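Local coordinates for protein 6-phosphogluconate dehydrogenase (Pseudomonas syringae, PDB 5U5G) that binds NADP+ and 2-oxopropylphosphonate and probably acts as an NADP-dependent oxidoreductase at a late step of fosfomycin biosynthesis, at residues N233-V238 against G274-Q279; K241-A246 against L261-F266; R19-S24 against E154-T159. All blocks are in the same frame, centred on the assembly; numbering follows the deposited sequence.

Contact 1: N233-V238 against G274-Q279; sequences NVSLGV and GEESDQ. With NAP (NADP nicotinamide-adenine-dinucleotide phosphate), chain E.
Three backbone hydrogen bonds tie V234-G237 to E275-Q279, with S235 and D278 forming a single beta bridge whose CA atoms stand 4.7 Å apart. S235 is the N-cap of helix 236-247, in the helical C-terminal domain, and the facing segment is a type I turn, G274-S277, with its continuation. L236 N meets S277 O at 2.8 Å. One residue on, G237 N reaches E275 O at 2.8 Å, and Q279 N donates back to V234 O. The first amides of the helix, which have no helical acceptors, are thus satisfied by the loop, while V238 N is taken by S235 OG. The L236 isobutyl group lies across the carbonyls of G274, S277 and D278, its CD2 3.7 Å from Q279 CA. Q279 sends its extended chain across V234, laying its amide against the valine's CB, with Q279 CD 3.4 Å from V234 CB; the far end, OE1, is held by R239. V234 also lines the 2-oxopropylphosphonate pocket, and N233 O accepts a hydrogen bond from the carboxamide N7N of NADP. E276 is salt-bridged to R12 through OE1, while its OE2 accepts from a water that also donates to NADP O1A and itself accepts from S235 OG, 2.7 Å from the water oxygen.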
loop_
_atom_site.group_PDB
_atom_site.type_symbol
_atom_site.label_atom_id
_atom_site.label_comp_id
_atom_site.label_asym_id
_atom_site.label_seq_id
_atom_site.Cartn_x
_atom_site.Cartn_y
_atom_site.Cartn_z
ATOM N N ASN A 233 -12.436 6.332 -11.426
ATOM C CA ASN A 233 -13.832 5.909 -11.232
ATOM C C ASN A 233 -14.236 5.865 -9.759
ATOM O O ASN A 233 -15.146 5.125 -9.370
ATOM C CB ASN A 233 -14.102 4.564 -11.911
ATOM C CG ASN A 233 -14.305 4.705 -13.404
ATOM O OD1 ASN A 233 -13.569 4.128 -14.207
ATOM N ND2 ASN A 233 -15.303 5.479 -13.784
ATOM N N VAL A 234 -13.563 6.657 -8.928
ATOM C CA VAL A 234 -14.027 6.956 -7.588
ATOM C C VAL A 234 -14.135 8.467 -7.473
ATOM O O VAL A 234 -13.122 9.177 -7.517
ATOM C CB VAL A 234 -13.108 6.391 -6.503
ATOM C CG1 VAL A 234 -13.737 6.646 -5.135
ATOM C CG2 VAL A 234 -12.864 4.900 -6.722
ATOM N N SER A 235 -15.358 8.959 -7.311
ATOM C CA SER A 235 -15.566 10.386 -7.133
ATOM C C SER A 235 -15.177 10.823 -5.727
ATOM O O SER A 235 -15.129 10.029 -4.779
ATOM C CB SER A 235 -17.026 10.753 -7.382
ATOM O OG SER A 235 -17.824 10.259 -6.319
ATOM N N LEU A 236 -14.922 12.120 -5.591
ATOM C CA LEU A 236 -14.689 12.668 -4.261
ATOM C C LEU A 236 -15.927 12.546 -3.387
ATOM O O LEU A 236 -15.807 12.431 -2.165
ATOM C CB LEU A 236 -14.241 14.120 -4.359
ATOM C CG LEU A 236 -12.800 14.344 -4.846
ATOM C CD1 LEU A 236 -12.617 15.782 -5.319
ATOM C CD2 LEU A 236 -11.785 14.011 -3.769
ATOM N N GLY A 237 -17.118 12.561 -3.995
ATOM C CA GLY A 237 -18.332 12.334 -3.227
ATOM C C GLY A 237 -18.340 10.979 -2.545
ATOM O O GLY A 237 -18.663 10.868 -1.357
ATOM N N VAL A 238 -17.968 9.928 -3.289
ATOM C CA VAL A 238 -17.931 8.585 -2.714
ATOM C C VAL A 238 -16.809 8.468 -1.684
ATOM O O VAL A 238 -16.997 7.903 -0.598
ATOM C CB VAL A 238 -17.794 7.533 -3.832
ATOM C CG1 VAL A 238 -17.276 6.214 -3.282
ATOM C CG2 VAL A 238 -19.152 7.319 -4.517
ATOM N N GLY A 274 -15.211 19.659 -6.581
ATOM C CA GLY A 274 -16.561 19.214 -6.852
ATOM C C GLY A 274 -16.754 17.732 -6.563
ATOM O O GLY A 274 -15.835 16.920 -6.666
ATOM N N GLU A 275 -18.003 17.380 -6.245
ATOM C CA GLU A 275 -18.334 16.039 -5.765
ATOM C C GLU A 275 -18.059 14.958 -6.799
ATOM O O GLU A 275 -17.680 13.842 -6.431
ATOM C CB GLU A 275 -19.809 15.977 -5.362
ATOM C CG GLU A 275 -20.210 16.982 -4.298
ATOM C CD GLU A 275 -20.121 16.411 -2.893
ATOM O OE1 GLU A 275 -19.782 17.188 -1.975
ATOM O OE2 GLU A 275 -20.394 15.200 -2.705
ATOM N N GLU A 276 -18.268 15.248 -8.082
ATOM C CA GLU A 276 -18.101 14.250 -9.128
ATOM C C GLU A 276 -16.694 14.195 -9.701
ATOM O O GLU A 276 -16.446 13.360 -10.574
ATOM C CB GLU A 276 -19.100 14.482 -10.277
ATOM C CG GLU A 276 -20.535 14.050 -9.961
ATOM C CD GLU A 276 -20.631 12.631 -9.368
ATOM O OE1 GLU A 276 -19.923 11.701 -9.830
ATOM O OE2 GLU A 276 -21.412 12.449 -8.409
ATOM N N SER A 277 -15.778 15.053 -9.244
ATOM C CA SER A 277 -14.388 15.002 -9.674
ATOM C C SER A 277 -13.638 13.844 -9.007
ATOM O O SER A 277 -14.043 13.311 -7.963
ATOM C CB SER A 277 -13.685 16.320 -9.369
ATOM O OG SER A 277 -14.252 17.372 -10.119
ATOM N N ASP A 278 -12.522 13.465 -9.630
ATOM C CA ASP A 278 -11.805 12.256 -9.243
ATOM C C ASP A 278 -11.147 12.421 -7.876
ATOM O O ASP A 278 -10.635 13.495 -7.533
ATOM C CB ASP A 278 -10.747 11.916 -10.301
ATOM C CG ASP A 278 -10.362 10.447 -10.299
ATOM O OD1 ASP A 278 -9.492 10.034 -9.479
ATOM O OD2 ASP A 278 -10.931 9.701 -11.126
ATOM N N GLN A 279 -11.162 11.333 -7.092
ATOM C CA GLN A 279 -10.418 11.295 -5.835
ATOM C C GLN A 279 -8.964 11.729 -6.021
ATOM O O GLN A 279 -8.382 12.354 -5.130
ATOM C CB GLN A 279 -10.473 9.880 -5.231
ATOM C CG GLN A 279 -10.006 8.787 -6.198
ATOM C CD GLN A 279 -10.000 7.397 -5.600
ATOM O OE1 GLN A 279 -10.281 7.210 -4.409
ATOM N NE2 GLN A 279 -9.696 6.401 -6.433
HETATM P PA NAP E . -21.913 6.680 -8.221
HETATM O O1A NAP E . -21.945 8.063 -7.681
HETATM O O2A NAP E . -21.144 6.356 -9.477
HETATM O O5B NAP E . -23.464 6.118 -8.413
HETATM C C5B NAP E . -24.150 6.357 -7.208
HETATM C C4B NAP E . -25.461 5.545 -7.282
HETATM O O4B NAP E . -26.307 5.823 -6.166
HETATM C C3B NAP E . -26.221 5.900 -8.610
HETATM O O3B NAP E . -26.903 4.769 -9.058
HETATM C C2B NAP E . -27.254 6.914 -8.082
HETATM O O2B NAP E . -28.403 6.977 -8.775
HETATM C C1B NAP E . -27.558 6.225 -6.693
HETATM N N9A NAP E . -28.182 7.199 -5.819
HETATM C C8A NAP E . -27.584 8.216 -5.046
HETATM N N7A NAP E . -28.492 8.971 -4.369
HETATM C C5A NAP E . -29.724 8.414 -4.739
HETATM C C6A NAP E . -31.049 8.734 -4.395
HETATM N N6A NAP E . -31.324 9.767 -3.532
HETATM N N1A NAP E . -32.100 8.038 -4.901
HETATM C C2A NAP E . -31.780 7.017 -5.755
HETATM N N3A NAP E . -30.579 6.590 -6.170
HETATM C C4A NAP E . -29.547 7.316 -5.640
HETATM O O3 NAP E . -21.256 5.934 -6.914
HETATM P PN NAP E . -20.400 4.623 -7.248
HETATM O O1N NAP E . -21.107 3.666 -8.126
HETATM O O2N NAP E . -18.913 4.884 -7.330
HETATM O O5D NAP E . -20.433 3.813 -5.703
HETATM C C5D NAP E . -21.610 3.172 -5.488
HETATM C C4D NAP E . -21.430 2.351 -4.224
HETATM O O4D NAP E . -20.330 1.420 -4.394
HETATM C C3D NAP E . -21.029 3.314 -3.029
HETATM O O3D NAP E . -21.633 2.844 -1.858
HETATM C C2D NAP E . -19.524 3.166 -2.962
HETATM O O2D NAP E . -19.002 3.350 -1.671
HETATM C C1D NAP E . -19.383 1.661 -3.361
HETATM N N1N NAP E . -18.068 1.377 -3.900
HETATM C C2N NAP E . -17.546 2.084 -5.016
HETATM C C3N NAP E . -16.322 1.706 -5.528
HETATM C C7N NAP E . -15.765 2.391 -6.698
HETATM O O7N NAP E . -14.698 2.059 -7.216
HETATM N N7N NAP E . -16.475 3.418 -7.294
HETATM C C4N NAP E . -15.544 0.548 -4.962
HETATM C C5N NAP E . -16.172 -0.089 -3.804
HETATM C C6N NAP E . -17.341 0.326 -3.319
HETATM P P2B NAP E . -28.371 8.108 -10.236
HETATM O O1X NAP E . -27.565 7.253 -11.163
HETATM O O2X NAP E . -29.860 8.263 -10.556
HETATM O O3X NAP E . -27.679 9.297 -9.613
HETATM O O HOH W 1 -20.520 10.214 -6.812
#

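Contact 2: K241-A246 against L261-F266; sequences KDLELA and LAMTTF. With NAP (NADP nicotinamide-adenine-dinucleotide phosphate), chain E.
L243 makes most of the contact from its helix, touching A262, M263 and F266, in an unusual conformation: its chi1 of -103° lies off the staggered positions, and at chi2 -12° CD1 almost eclipses CA, so the side chain is strained or imperfectly fitted. As modelled, it points at the facing helix. L243 CG sits 3.7 Å from M263 CA, CD1 runs towards the M263 CG methylene, and L243 CD2 turns to F266, coming 3.7 Å from its CB and meeting the ring obliquely. A246 adds the rest: M263, with chi2 and chi3 extended, reaches past L243 to put its CE 3.9 Å from A246 CB. No hydrogen bond crosses. The axes of 241-246 and 261-266 approach to 9.5 Å, their directions 146° apart, closer to antiparallel than to perpendicular.

Polar groups work on another side of helix 236-247. The K241 chain bends at its last two torsions and puts NZ 2.8 Å from NADP O2D; NZ also makes a salt bridge to D242 OD1, on its syn side but tilted out of the carboxylate plane, and donates to T98 O. L243 and A246 meanwhile rest on helix 168-196, and F258 of the second subunit packs on A262. This is apolar helix-helix packing in the all-helical C-terminal domain characteristic of beta-hydroxyacid dehydrogenases.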
loop_
_atom_site.group_PDB
_atom_site.type_symbol
_atom_site.label_atom_id
_atom_site.label_comp_id
_atom_site.label_asym_id
_atom_site.label_seq_id
_atom_site.Cartn_x
_atom_site.Cartn_y
_atom_site.Cartn_z
ATOM N N LYS A 241 -17.823 10.400 1.462
ATOM C CA LYS A 241 -18.843 9.650 2.186
ATOM C C LYS A 241 -18.198 8.627 3.117
ATOM O O LYS A 241 -18.564 8.521 4.296
ATOM C CB LYS A 241 -19.803 8.966 1.204
ATOM C CG LYS A 241 -20.594 7.805 1.830
ATOM C CD LYS A 241 -21.562 7.138 0.856
ATOM C CE LYS A 241 -20.846 6.322 -0.237
ATOM N NZ LYS A 241 -20.190 5.073 0.246
ATOM N N ASP A 242 -17.212 7.877 2.611
ATOM C CA ASP A 242 -16.593 6.840 3.430
ATOM C C ASP A 242 -15.726 7.444 4.534
ATOM O O ASP A 242 -15.713 6.939 5.661
ATOM C CB ASP A 242 -15.790 5.880 2.546
ATOM C CG ASP A 242 -16.678 5.073 1.606
ATOM O OD1 ASP A 242 -17.921 5.104 1.792
ATOM O OD2 ASP A 242 -16.144 4.416 0.678
ATOM N N LEU A 243 -15.020 8.540 4.237
ATOM C CA LEU A 243 -14.237 9.224 5.265
ATOM C C LEU A 243 -15.133 9.732 6.391
ATOM O O LEU A 243 -14.747 9.726 7.568
ATOM C CB LEU A 243 -13.469 10.392 4.641
ATOM C CG LEU A 243 -11.964 10.314 4.335
ATOM C CD1 LEU A 243 -11.261 9.110 4.971
ATOM C CD2 LEU A 243 -11.662 10.443 2.850
ATOM N N GLU A 244 -16.328 10.197 6.041
ATOM C CA GLU A 244 -17.271 10.660 7.047
ATOM C C GLU A 244 -17.812 9.496 7.876
ATOM O O GLU A 244 -18.001 9.627 9.089
ATOM C CB GLU A 244 -18.401 11.431 6.363
ATOM C CG GLU A 244 -19.479 11.955 7.299
ATOM C CD GLU A 244 -18.949 12.964 8.292
ATOM O OE1 GLU A 244 -17.893 13.589 8.013
ATOM O OE2 GLU A 244 -19.595 13.127 9.355
ATOM N N LEU A 245 -18.047 8.342 7.254
ATOM C CA LEU A 245 -18.400 7.170 8.053
ATOM C C LEU A 245 -17.293 6.842 9.054
ATOM O O LEU A 245 -17.571 6.544 10.223
ATOM C CB LEU A 245 -18.692 5.978 7.149
ATOM C CG LEU A 245 -19.895 6.130 6.213
ATOM C CD1 LEU A 245 -19.942 4.973 5.237
ATOM C CD2 LEU A 245 -21.193 6.222 7.008
ATOM N N ALA A 246 -16.030 6.951 8.627
ATOM C CA ALA A 246 -14.902 6.691 9.521
ATOM C C ALA A 246 -14.787 7.766 10.596
ATOM O O ALA A 246 -14.493 7.460 11.761
ATOM C CB ALA A 246 -13.604 6.614 8.713
ATOM N N LEU A 261 -6.222 13.601 9.342
ATOM C CA LEU A 261 -5.692 14.348 8.198
ATOM C C LEU A 261 -6.326 13.883 6.891
ATOM O O LEU A 261 -6.657 14.706 6.027
ATOM C CB LEU A 261 -4.167 14.226 8.130
ATOM C CG LEU A 261 -3.473 15.062 7.050
ATOM C CD1 LEU A 261 -3.767 16.564 7.193
ATOM C CD2 LEU A 261 -1.971 14.797 7.122
ATOM N N ALA A 262 -6.529 12.572 6.741
ATOM C CA ALA A 262 -7.159 12.056 5.528
ATOM C C ALA A 262 -8.594 12.559 5.383
ATOM O O ALA A 262 -9.029 12.897 4.279
ATOM C CB ALA A 262 -7.121 10.530 5.525
ATOM N N MET A 263 -9.339 12.629 6.486
ATOM C CA MET A 263 -10.703 13.154 6.429
ATOM C C MET A 263 -10.713 14.622 6.006
ATOM O O MET A 263 -11.452 15.009 5.093
ATOM C CB MET A 263 -11.389 12.974 7.787
ATOM C CG MET A 263 -11.372 11.548 8.248
ATOM S SD MET A 263 -11.668 11.328 10.008
ATOM C CE MET A 263 -11.478 9.554 10.115
ATOM N N THR A 264 -9.896 15.459 6.657
ATOM C CA THR A 264 -9.888 16.875 6.306
ATOM C C THR A 264 -9.352 17.094 4.892
ATOM O O THR A 264 -9.896 17.912 4.144
ATOM C CB THR A 264 -9.073 17.682 7.316
ATOM O OG1 THR A 264 -7.716 17.227 7.303
ATOM C CG2 THR A 264 -9.633 17.509 8.714
ATOM N N THR A 265 -8.300 16.361 4.503
ATOM C CA THR A 265 -7.677 16.586 3.200
ATOM C C THR A 265 -8.663 16.347 2.063
ATOM O O THR A 265 -8.780 17.167 1.142
ATOM C CB THR A 265 -6.444 15.689 3.014
ATOM O OG1 THR A 265 -5.451 15.985 4.009
ATOM C CG2 THR A 265 -5.835 15.919 1.634
ATOM N N PHE A 266 -9.366 15.218 2.089
ATOM C CA PHE A 266 -10.244 14.923 0.965
ATOM C C PHE A 266 -11.511 15.770 1.013
ATOM O O PHE A 266 -12.107 16.048 -0.036
ATOM C CB PHE A 266 -10.542 13.425 0.904
ATOM C CG PHE A 266 -9.395 12.616 0.336
ATOM C CD1 PHE A 266 -9.191 12.549 -1.047
ATOM C CD2 PHE A 266 -8.493 11.960 1.181
ATOM C CE1 PHE A 266 -8.120 11.823 -1.584
ATOM C CE2 PHE A 266 -7.430 11.219 0.656
ATOM C CZ PHE A 266 -7.230 11.156 -0.727
HETATM P PA NAP E . -21.913 6.680 -8.221
HETATM O O1A NAP E . -21.945 8.063 -7.681
HETATM O O2A NAP E . -21.144 6.356 -9.477
HETATM O O5B NAP E . -23.464 6.118 -8.413
HETATM C C5B NAP E . -24.150 6.357 -7.208
HETATM C C4B NAP E . -25.461 5.545 -7.282
HETATM O O4B NAP E . -26.307 5.823 -6.166
HETATM C C3B NAP E . -26.221 5.900 -8.610
HETATM O O3B NAP E . -26.903 4.769 -9.058
HETATM C C2B NAP E . -27.254 6.914 -8.082
HETATM O O2B NAP E . -28.403 6.977 -8.775
HETATM C C1B NAP E . -27.558 6.225 -6.693
HETATM N N9A NAP E . -28.182 7.199 -5.819
HETATM C C8A NAP E . -27.584 8.216 -5.046
HETATM N N7A NAP E . -28.492 8.971 -4.369
HETATM C C5A NAP E . -29.724 8.414 -4.739
HETATM C C6A NAP E . -31.049 8.734 -4.395
HETATM N N6A NAP E . -31.324 9.767 -3.532
HETATM N N1A NAP E . -32.100 8.038 -4.901
HETATM C C2A NAP E . -31.780 7.017 -5.755
HETATM N N3A NAP E . -30.579 6.590 -6.170
HETATM C C4A NAP E . -29.547 7.316 -5.640
HETATM O O3 NAP E . -21.256 5.934 -6.914
HETATM P PN NAP E . -20.400 4.623 -7.248
HETATM O O1N NAP E . -21.107 3.666 -8.126
HETATM O O2N NAP E . -18.913 4.884 -7.330
HETATM O O5D NAP E . -20.433 3.813 -5.703
HETATM C C5D NAP E . -21.610 3.172 -5.488
HETATM C C4D NAP E . -21.430 2.351 -4.224
HETATM O O4D NAP E . -20.330 1.420 -4.394
HETATM C C3D NAP E . -21.029 3.314 -3.029
HETATM O O3D NAP E . -21.633 2.844 -1.858
HETATM C C2D NAP E . -19.524 3.166 -2.962
HETATM O O2D NAP E . -19.002 3.350 -1.671
HETATM C C1D NAP E . -19.383 1.661 -3.361
HETATM N N1N NAP E . -18.068 1.377 -3.900
HETATM C C2N NAP E . -17.546 2.084 -5.016
HETATM C C3N NAP E . -16.322 1.706 -5.528
HETATM C C7N NAP E . -15.765 2.391 -6.698
HETATM O O7N NAP E . -14.698 2.059 -7.216
HETATM N N7N NAP E . -16.475 3.418 -7.294
HETATM C C4N NAP E . -15.544 0.548 -4.962
HETATM C C5N NAP E . -16.172 -0.089 -3.804
HETATM C C6N NAP E . -17.341 0.326 -3.319
HETATM P P2B NAP E . -28.371 8.108 -10.236
HETATM O O1X NAP E . -27.565 7.253 -11.163
HETATM O O2X NAP E . -29.860 8.263 -10.556
HETATM O O3X NAP E . -27.679 9.297 -9.613
#

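Contact 3: R19-S24 against E154-T159; sequences RRLLAS and EVFCAT
R20 gives the one direct hydrogen bond here, NE to V155 O at 3.2 Å, with the hydrogen angle at 160° and the donor nearly in line with the carbonyl. The oxygen lies at the edge of the guanidinium, close to its plane. The chain earns that position by a single bend: CG stands anti to the backbone nitrogen, and chi2 of 73° then turns the arm so that NE faces V155 O. A water completes a small ring, accepting from R20 NH2 at 2.9 Å and donating to the same V155 O, which is therefore gripped twice. NH1 turns elsewhere, to L131 O, so all three nitrogens of the guanidinium have a partner. Within its own segment S24 OG donates to L21 O, just past the end of helix 12-23.

That helix is the first of the Rossmann-type nucleotide-binding domain, following the glycine-rich turn, whereas V155 and F156 lie where helix 143-156 gives way to strand 157-162, at one edge of the sheet within this chain.

Apolar contacts complete the join. The aliphatic CG of R20 rests on F156 CB at 3.7 Å, and the guanidinium and ring planes are nearly perpendicular (80°). L21 CD2 comes in at the edge of the F156 ring, 3.9 Å from F156 CD2, and also touches V155 CG1. V155 CG1 in turn nestles against S24, 3.5 Å from S24 OG.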
loop_
_atom_site.group_PDB
_atom_site.type_symbol
_atom_site.label_atom_id
_atom_site.label_comp_id
_atom_site.label_asym_id
_atom_site.label_seq_id
_atom_site.Cartn_x
_atom_site.Cartn_y
_atom_site.Cartn_z
ATOM N N ARG A 19 -22.267 -5.442 -15.894
ATOM C CA ARG A 19 -21.623 -5.941 -17.107
ATOM C C ARG A 19 -21.001 -7.311 -16.876
ATOM O O ARG A 19 -21.106 -8.200 -17.729
ATOM C CB ARG A 19 -20.567 -4.950 -17.609
ATOM C CG ARG A 19 -21.117 -3.956 -18.614
ATOM C CD ARG A 19 -20.683 -2.559 -18.279
ATOM N NE ARG A 19 -19.370 -2.249 -18.840
ATOM C CZ ARG A 19 -18.594 -1.264 -18.390
ATOM N NH1 ARG A 19 -18.999 -0.524 -17.356
ATOM N NH2 ARG A 19 -17.407 -1.033 -18.944
ATOM N N ARG A 20 -20.360 -7.505 -15.723
ATOM C CA ARG A 20 -19.775 -8.808 -15.417
ATOM C C ARG A 20 -20.846 -9.888 -15.307
ATOM O O ARG A 20 -20.667 -11.006 -15.810
ATOM C CB ARG A 20 -18.956 -8.711 -14.131
ATOM C CG ARG A 20 -18.153 -9.946 -13.805
ATOM C CD ARG A 20 -16.959 -10.081 -14.726
ATOM N NE ARG A 20 -16.279 -11.350 -14.514
ATOM C CZ ARG A 20 -15.136 -11.701 -15.100
ATOM N NH1 ARG A 20 -14.531 -10.878 -15.945
ATOM N NH2 ARG A 20 -14.602 -12.886 -14.835
ATOM N N LEU A 21 -21.973 -9.578 -14.661
ATOM C CA LEU A 21 -23.046 -10.565 -14.560
ATOM C C LEU A 21 -23.601 -10.907 -15.941
ATOM O O LEU A 21 -23.821 -12.082 -16.258
ATOM C CB LEU A 21 -24.162 -10.052 -13.649
ATOM C CG LEU A 21 -23.822 -9.785 -12.183
ATOM C CD1 LEU A 21 -24.957 -9.006 -11.542
ATOM C CD2 LEU A 21 -23.589 -11.112 -11.439
ATOM N N LEU A 22 -23.848 -9.887 -16.774
ATOM C CA LEU A 22 -24.293 -10.150 -18.137
ATOM C C LEU A 22 -23.277 -11.005 -18.888
ATOM O O LEU A 22 -23.656 -11.881 -19.670
ATOM C CB LEU A 22 -24.538 -8.838 -18.886
ATOM C CG LEU A 22 -25.732 -7.942 -18.529
ATOM C CD1 LEU A 22 -25.610 -6.607 -19.249
ATOM C CD2 LEU A 22 -27.051 -8.609 -18.869
ATOM N N ALA A 23 -21.981 -10.772 -18.650
ATOM C CA ALA A 23 -20.942 -11.493 -19.382
ATOM C C ALA A 23 -20.938 -12.983 -19.052
ATOM O O ALA A 23 -20.510 -13.796 -19.880
ATOM C CB ALA A 23 -19.567 -10.869 -19.106
ATOM N N SER A 24 -21.418 -13.364 -17.870
ATOM C CA SER A 24 -21.566 -14.769 -17.519
ATOM C C SER A 24 -22.909 -15.329 -17.958
ATOM O O SER A 24 -23.220 -16.484 -17.645
ATOM C CB SER A 24 -21.393 -14.975 -16.006
ATOM O OG SER A 24 -22.620 -14.767 -15.315
ATOM N N GLU A 154 -19.269 -15.240 -6.785
ATOM C CA GLU A 154 -18.158 -15.843 -7.506
ATOM C C GLU A 154 -18.044 -15.300 -8.924
ATOM O O GLU A 154 -16.946 -15.256 -9.488
ATOM C CB GLU A 154 -18.339 -17.367 -7.534
ATOM C CG GLU A 154 -17.199 -18.122 -8.203
ATOM C CD GLU A 154 -15.852 -17.876 -7.514
ATOM O OE1 GLU A 154 -14.857 -17.638 -8.229
ATOM O OE2 GLU A 154 -15.815 -17.949 -6.272
ATOM N N VAL A 155 -19.165 -14.885 -9.517
ATOM C CA VAL A 155 -19.115 -14.361 -10.878
ATOM C C VAL A 155 -18.260 -13.103 -10.957
ATOM O O VAL A 155 -17.585 -12.869 -11.965
ATOM C CB VAL A 155 -20.541 -14.108 -11.400
ATOM C CG1 VAL A 155 -20.496 -13.475 -12.789
ATOM C CG2 VAL A 155 -21.318 -15.409 -11.413
ATOM N N PHE A 156 -18.258 -12.269 -9.911
ATOM C CA PHE A 156 -17.519 -11.015 -9.993
ATOM C C PHE A 156 -16.528 -10.802 -8.848
ATOM O O PHE A 156 -15.922 -9.723 -8.770
ATOM C CB PHE A 156 -18.484 -9.808 -10.098
ATOM C CG PHE A 156 -19.454 -9.666 -8.944
ATOM C CD1 PHE A 156 -19.122 -8.914 -7.821
ATOM C CD2 PHE A 156 -20.724 -10.237 -9.008
ATOM C CE1 PHE A 156 -20.034 -8.766 -6.763
ATOM C CE2 PHE A 156 -21.630 -10.092 -7.960
ATOM C CZ PHE A 156 -21.278 -9.365 -6.835
ATOM N N CYS A 157 -16.320 -11.793 -7.984
ATOM C CA CYS A 157 -15.387 -11.672 -6.866
ATOM C C CYS A 157 -14.342 -12.779 -6.906
ATOM O O CYS A 157 -14.650 -13.929 -7.233
ATOM C CB CYS A 157 -16.101 -11.737 -5.501
ATOM S SG CYS A 157 -17.391 -10.493 -5.198
ATOM N N ALA A 158 -13.112 -12.433 -6.518
ATOM C CA ALA A 158 -12.060 -13.420 -6.310
ATOM C C ALA A 158 -11.964 -13.843 -4.847
ATOM O O ALA A 158 -11.916 -15.040 -4.543
ATOM C CB ALA A 158 -10.710 -12.875 -6.788
ATOM N N THR A 159 -11.925 -12.883 -3.932
ATOM C CA THR A 159 -11.853 -13.158 -2.506
ATOM C C THR A 159 -13.161 -12.766 -1.841
ATOM O O THR A 159 -13.729 -11.714 -2.150
ATOM C CB THR A 159 -10.699 -12.397 -1.854
ATOM O OG1 THR A 159 -9.539 -12.522 -2.674
ATOM C CG2 THR A 159 -10.396 -12.978 -0.473
HETATM O O HOH W 2 -16.532 -14.863 -13.975
#

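In the fold
From the N terminus, helix 12-23 supplies the first half of contact 3, and the chain runs through most of the nucleotide-binding domain before helix 143-156 returns to close it at 154-159. Only after that, beyond helix 168-196, does contact 1 open at 233-238. Helix 236-247 leads directly into contact 2, which closes at 261-266 before contact 1 does at 274-279, so the shorter loop sits within the longer. Contacts 1 and 2 touch through L236 and Q279 on F266; both reach NADP. Contact 3, about 25 Å from contact 1 between centres, joins the first helix of the nucleotide-binding domain to the junction before its last strand, touching neither of the others.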